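Long-range contact in serine protease pet (Escherichia coli, PDB 4OM9), which acts as a secreted serine protease enterotoxin, an autotransporter passenger whose peptidase domain is carried on a long beta-helix and which probably cleaves host alpha-fodrin: residues A[156-164]-A[543-551]. Sequence-based numbering, arbitrary orientation.
Sequences TFSGIKTSQ and WVTRIKNAE
The indole of Trp543 lies between Thr162 on one face and Val544 of its own helix on the other, with Ile547 CD1 in plane at an edge. Thr162 CB makes a CH-pi contact, 3.7 Å from the centroid of the five-membered ring and 17° off its normal, while Thr162 CG2 lies over the same face near its rim, 3.5 Å from Trp543 CE3. Gln164 CG reaches to 3.9 Å from Trp543 CZ2; beyond it the chain bends at chi2, turning the amide back so that NE2 donates to Thr162 O, its plane nearly parallel to the indole, 14° apart. An ST turn, Gln164 N to Thr162 OG1 at 2.8 Å, and a second bond of OG1 to Thr155 O help fix the threonine's rotation.

The Phe157 ring is met obliquely by Ile547 CD1, 3.6 Å from Phe157 CD2. Across the type I' hairpin, Ile160 extends CD1 onto the helix, 3.5 Å from Arg546 O, a carbonyl already accepting from Ala550 N, and 3.9 Å from Ala550 CB. Arg546 lends its CB to this packing.

Phe157 and Ile547 also touch Ala10 of helix 10-17. The contact joins the protease-domain hairpin to helix 543-550, inserted between beta-helix strands in sequence, and buries 364 Å² in all. No hydrogen bond crosses it; apolar and CH-pi packing carries the join, while Arg546 NE pairs elsewhere, with Val541 O.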
ATOM      1  N   THR A 156      -5.101  -3.726 -34.352  1.00 37.10           N
ATOM      2  CA  THR A 156      -6.323  -4.485 -34.580  1.00 38.01           C
ATOM      3  C   THR A 156      -6.522  -5.482 -33.460  1.00 37.59           C
ATOM      4  O   THR A 156      -5.553  -6.094 -32.997  1.00 36.69           O
ATOM      5  CB  THR A 156      -6.285  -5.250 -35.925  1.00 39.43           C
ATOM      6  OG1 THR A 156      -5.941  -4.352 -36.983  1.00 41.53           O
ATOM      7  CG2 THR A 156      -7.643  -5.864 -36.235  1.00 41.76           C
ATOM      8  N   PHE A 157      -7.777  -5.640 -33.045  1.00 35.65           N
ATOM      9  CA  PHE A 157      -8.174  -6.607 -32.019  1.00 40.44           C
ATOM     10  C   PHE A 157      -9.207  -7.565 -32.608  1.00 38.32           C
ATOM     11  O   PHE A 157     -10.363  -7.190 -32.748  1.00 40.59           O
ATOM     12  CB  PHE A 157      -8.778  -5.909 -30.778  1.00 35.71           C
ATOM     13  CG  PHE A 157      -7.856  -4.933 -30.105  1.00 35.00           C
ATOM     14  CD1 PHE A 157      -6.935  -5.361 -29.159  1.00 34.86           C
ATOM     15  CD2 PHE A 157      -7.917  -3.573 -30.402  1.00 38.05           C
ATOM     16  CE1 PHE A 157      -6.085  -4.443 -28.522  1.00 32.38           C
ATOM     17  CE2 PHE A 157      -7.071  -2.653 -29.775  1.00 34.14           C
ATOM     18  CZ  PHE A 157      -6.152  -3.088 -28.840  1.00 32.11           C
ATOM     19  N   SER A 158      -8.785  -8.787 -32.942  1.00 39.92           N
ATOM     20  CA  SER A 158      -9.640  -9.787 -33.605  1.00 40.91           C
ATOM     21  C   SER A 158     -10.634  -9.172 -34.571  1.00 43.89           C
ATOM     22  O   SER A 158     -11.847  -9.258 -34.361  1.00 48.56           O
ATOM     23  CB  SER A 158     -10.411 -10.623 -32.576  1.00 42.81           C
ATOM     24  OG  SER A 158      -9.557 -11.539 -31.919  1.00 44.19           O
ATOM     25  N   GLY A 159     -10.129  -8.507 -35.597  1.00 43.20           N
ATOM     26  CA  GLY A 159     -11.008  -7.981 -36.621  1.00 50.67           C
ATOM     27  C   GLY A 159     -11.700  -6.684 -36.263  1.00 52.44           C
ATOM     28  O   GLY A 159     -12.523  -6.191 -37.024  1.00 56.47           O
ATOM     29  N   ILE A 160     -11.388  -6.133 -35.097  1.00 41.65           N
ATOM     30  CA  ILE A 160     -11.781  -4.757 -34.806  1.00 40.12           C
ATOM     31  C   ILE A 160     -10.632  -3.851 -35.239  1.00 42.13           C
ATOM     32  O   ILE A 160      -9.529  -3.926 -34.694  1.00 37.52           O
ATOM     33  CB  ILE A 160     -12.103  -4.530 -33.327  1.00 42.28           C
ATOM     34  CG1 ILE A 160     -13.366  -5.298 -32.922  1.00 40.70           C
ATOM     35  CG2 ILE A 160     -12.279  -3.048 -33.053  1.00 39.81           C
ATOM     36  CD1 ILE A 160     -13.761  -5.078 -31.469  1.00 40.56           C
ATOM     37  N   LYS A 161     -10.890  -3.030 -36.250  1.00 49.94           N
ATOM     38  CA  LYS A 161      -9.869  -2.152 -36.799  1.00 45.69           C
ATOM     39  C   LYS A 161      -9.959  -0.773 -36.169  1.00 49.92           C
ATOM     40  O   LYS A 161     -10.929  -0.042 -36.375  1.00 52.84           O
ATOM     41  CB  LYS A 161     -10.004  -2.052 -38.316  1.00 48.75           C
ATOM     42  CG  LYS A 161     -10.346  -3.379 -38.980  1.00 52.97           C
ATOM     43  CD  LYS A 161     -10.480  -3.267 -40.495  1.00 52.66           C
ATOM     44  CE  LYS A 161      -9.135  -3.428 -41.182  1.00 69.65           C
ATOM     45  NZ  LYS A 161      -9.268  -3.590 -42.664  1.00 76.70           N
ATOM     46  N   THR A 162      -8.937  -0.434 -35.396  1.00 43.15           N
ATOM     47  CA  THR A 162      -8.823   0.882 -34.777  1.00 44.32           C
ATOM     48  C   THR A 162      -8.359   1.927 -35.779  1.00 42.27           C
ATOM     49  O   THR A 162      -8.632   3.116 -35.621  1.00 45.66           O
ATOM     50  CB  THR A 162      -7.831   0.864 -33.618  1.00 43.02           C
ATOM     51  OG1 THR A 162      -6.503   0.911 -34.146  1.00 40.74           O
ATOM     52  CG2 THR A 162      -8.003  -0.408 -32.812  1.00 42.32           C
ATOM     53  N   SER A 163      -7.649   1.457 -36.802  1.00 49.25           N
ATOM     54  CA  SER A 163      -6.996   2.309 -37.789  1.00 50.55           C
ATOM     55  C   SER A 163      -6.018   3.257 -37.114  1.00 50.03           C
ATOM     56  O   SER A 163      -5.726   4.338 -37.629  1.00 45.18           O
ATOM     57  CB  SER A 163      -8.026   3.089 -38.606  1.00 54.99           C
ATOM     58  OG  SER A 163      -8.556   2.282 -39.645  1.00 59.92           O
ATOM     59  N   GLN A 164      -5.502   2.843 -35.963  1.00 43.34           N
ATOM     60  CA  GLN A 164      -4.570   3.679 -35.229  1.00 42.37           C
ATOM     61  C   GLN A 164      -3.149   3.154 -35.367  1.00 40.37           C
ATOM     62  O   GLN A 164      -2.883   1.988 -35.085  1.00 42.73           O
ATOM     63  CB  GLN A 164      -4.953   3.756 -33.748  1.00 42.88           C
ATOM     64  CG  GLN A 164      -6.349   4.315 -33.454  1.00 45.67           C
ATOM     65  CD  GLN A 164      -6.532   5.738 -33.930  1.00 47.65           C
ATOM     66  OE1 GLN A 164      -5.757   6.635 -33.580  1.00 44.59           O
ATOM     67  NE2 GLN A 164      -7.558   5.952 -34.748  1.00 47.64           N
ATOM     68  N   TRP A 543     -14.248   2.403 -32.223  1.00 42.46           N
ATOM     69  CA  TRP A 543     -13.554   1.137 -32.017  1.00 41.40           C
ATOM     70  C   TRP A 543     -13.353   0.877 -30.523  1.00 38.66           C
ATOM     71  O   TRP A 543     -13.319  -0.270 -30.079  1.00 41.61           O
ATOM     72  CB  TRP A 543     -12.219   1.125 -32.756  1.00 37.15           C
ATOM     73  CG  TRP A 543     -11.225   2.181 -32.324  1.00 40.57           C
ATOM     74  CD1 TRP A 543     -11.060   3.423 -32.867  1.00 37.95           C
ATOM     75  CD2 TRP A 543     -10.253   2.076 -31.273  1.00 36.68           C
ATOM     76  NE1 TRP A 543     -10.050   4.094 -32.229  1.00 37.65           N
ATOM     77  CE2 TRP A 543      -9.536   3.292 -31.252  1.00 36.43           C
ATOM     78  CE3 TRP A 543      -9.924   1.075 -30.357  1.00 36.20           C
ATOM     79  CZ2 TRP A 543      -8.500   3.527 -30.348  1.00 34.71           C
ATOM     80  CZ3 TRP A 543      -8.894   1.313 -29.458  1.00 33.70           C
ATOM     81  CH2 TRP A 543      -8.192   2.531 -29.464  1.00 32.55           C
ATOM     82  N   VAL A 544     -13.224   1.953 -29.760  1.00 39.63           N
ATOM     83  CA  VAL A 544     -13.166   1.879 -28.307  1.00 38.34           C
ATOM     84  C   VAL A 544     -14.439   1.241 -27.752  1.00 41.87           C
ATOM     85  O   VAL A 544     -14.378   0.322 -26.930  1.00 41.33           O
ATOM     86  CB  VAL A 544     -12.959   3.278 -27.708  1.00 39.63           C
ATOM     87  CG1 VAL A 544     -13.157   3.272 -26.187  1.00 39.26           C
ATOM     88  CG2 VAL A 544     -11.583   3.784 -28.074  1.00 37.39           C
ATOM     89  N   THR A 545     -15.585   1.732 -28.213  1.00 45.63           N
ATOM     90  CA  THR A 545     -16.882   1.145 -27.879  1.00 45.87           C
ATOM     91  C   THR A 545     -16.960  -0.312 -28.363  1.00 44.87           C
ATOM     92  O   THR A 545     -17.517  -1.180 -27.685  1.00 45.70           O
ATOM     93  CB  THR A 545     -18.048   1.967 -28.510  1.00 51.93           C
ATOM     94  OG1 THR A 545     -18.048   3.304 -27.988  1.00 52.11           O
ATOM     95  CG2 THR A 545     -19.406   1.320 -28.242  1.00 49.31           C
ATOM     96  N   ARG A 546     -16.393  -0.579 -29.536  1.00 42.46           N
ATOM     97  CA  ARG A 546     -16.504  -1.913 -30.137  1.00 43.66           C
ATOM     98  C   ARG A 546     -15.750  -2.952 -29.310  1.00 44.95           C
ATOM     99  O   ARG A 546     -16.228  -4.084 -29.123  1.00 45.69           O
ATOM    100  CB  ARG A 546     -15.990  -1.911 -31.575  1.00 44.51           C
ATOM    101  CG  ARG A 546     -16.865  -1.149 -32.546  1.00 44.52           C
ATOM    102  CD  ARG A 546     -16.574  -1.555 -34.000  1.00 45.67           C
ATOM    103  NE  ARG A 546     -17.034  -0.520 -34.918  1.00 53.67           N
ATOM    104  CZ  ARG A 546     -17.150  -0.658 -36.231  1.00 52.94           C
ATOM    105  NH1 ARG A 546     -16.859  -1.813 -36.822  1.00 58.29           N
ATOM    106  NH2 ARG A 546     -17.576   0.367 -36.952  1.00 47.13           N
ATOM    107  N   ILE A 547     -14.587  -2.568 -28.797  1.00 38.50           N
ATOM    108  CA  ILE A 547     -13.851  -3.466 -27.920  1.00 40.24           C
ATOM    109  C   ILE A 547     -14.678  -3.796 -26.668  1.00 38.25           C
ATOM    110  O   ILE A 547     -14.733  -4.949 -26.230  1.00 41.33           O
ATOM    111  CB  ILE A 547     -12.516  -2.871 -27.498  1.00 37.97           C
ATOM    112  CG1 ILE A 547     -11.592  -2.721 -28.711  1.00 39.35           C
ATOM    113  CG2 ILE A 547     -11.875  -3.730 -26.420  1.00 35.75           C
ATOM    114  CD1 ILE A 547     -10.368  -1.805 -28.445  1.00 37.81           C
ATOM    115  N   LYS A 548     -15.324  -2.783 -26.100  1.00 40.00           N
ATOM    116  CA  LYS A 548     -16.156  -2.986 -24.919  1.00 42.48           C
ATOM    117  C   LYS A 548     -17.362  -3.894 -25.218  1.00 44.35           C
ATOM    118  O   LYS A 548     -17.674  -4.778 -24.427  1.00 45.32           O
ATOM    119  CB  LYS A 548     -16.616  -1.634 -24.355  1.00 40.16           C
ATOM    120  CG  LYS A 548     -17.805  -1.698 -23.411  1.00 43.08           C
ATOM    121  CD  LYS A 548     -18.117  -0.317 -22.849  1.00 45.37           C
ATOM    122  CE  LYS A 548     -19.487  -0.281 -22.177  1.00 59.90           C
ATOM    123  NZ  LYS A 548     -19.818   1.049 -21.585  1.00 57.65           N
ATOM    124  N   ASN A 549     -18.031  -3.680 -26.348  1.00 45.76           N
ATOM    125  CA  ASN A 549     -19.123  -4.570 -26.753  1.00 49.38           C
ATOM    126  C   ASN A 549     -18.652  -5.989 -27.044  1.00 48.26           C
ATOM    127  O   ASN A 549     -19.341  -6.962 -26.729  1.00 48.44           O
ATOM    128  CB  ASN A 549     -19.844  -4.034 -27.990  1.00 47.51           C
ATOM    129  CG  ASN A 549     -20.603  -2.755 -27.717  1.00 50.05           C
ATOM    130  OD1 ASN A 549     -21.000  -2.469 -26.576  1.00 51.10           O
ATOM    131  ND2 ASN A 549     -20.823  -1.971 -28.773  1.00 50.97           N
ATOM    132  N   ALA A 550     -17.484  -6.116 -27.657  1.00 43.97           N
ATOM    133  CA  ALA A 550     -17.050  -7.431 -28.093  1.00 42.23           C
ATOM    134  C   ALA A 550     -16.674  -8.302 -26.900  1.00 43.14           C
ATOM    135  O   ALA A 550     -16.717  -9.524 -26.984  1.00 47.23           O
ATOM    136  CB  ALA A 550     -15.898  -7.314 -29.058  1.00 41.57           C
ATOM    137  N   GLU A 551     -16.326  -7.672 -25.782  1.00 45.12           N
ATOM    138  CA  GLU A 551     -15.964  -8.415 -24.581  1.00 46.86           C
ATOM    139  C   GLU A 551     -17.053  -8.339 -23.481  1.00 51.53           C
ATOM    140  O   GLU A 551     -16.845  -8.792 -22.345  1.00 47.30           O
ATOM    141  CB  GLU A 551     -14.630  -7.904 -24.032  1.00 42.32           C
ATOM    142  CG  GLU A 551     -13.471  -7.945 -25.028  1.00 46.05           C
ATOM    143  CD  GLU A 551     -12.157  -7.508 -24.406  1.00 44.86           C
ATOM    144  OE1 GLU A 551     -12.136  -6.444 -23.746  1.00 43.39           O
ATOM    145  OE2 GLU A 551     -11.150  -8.237 -24.556  1.00 41.58           O
TER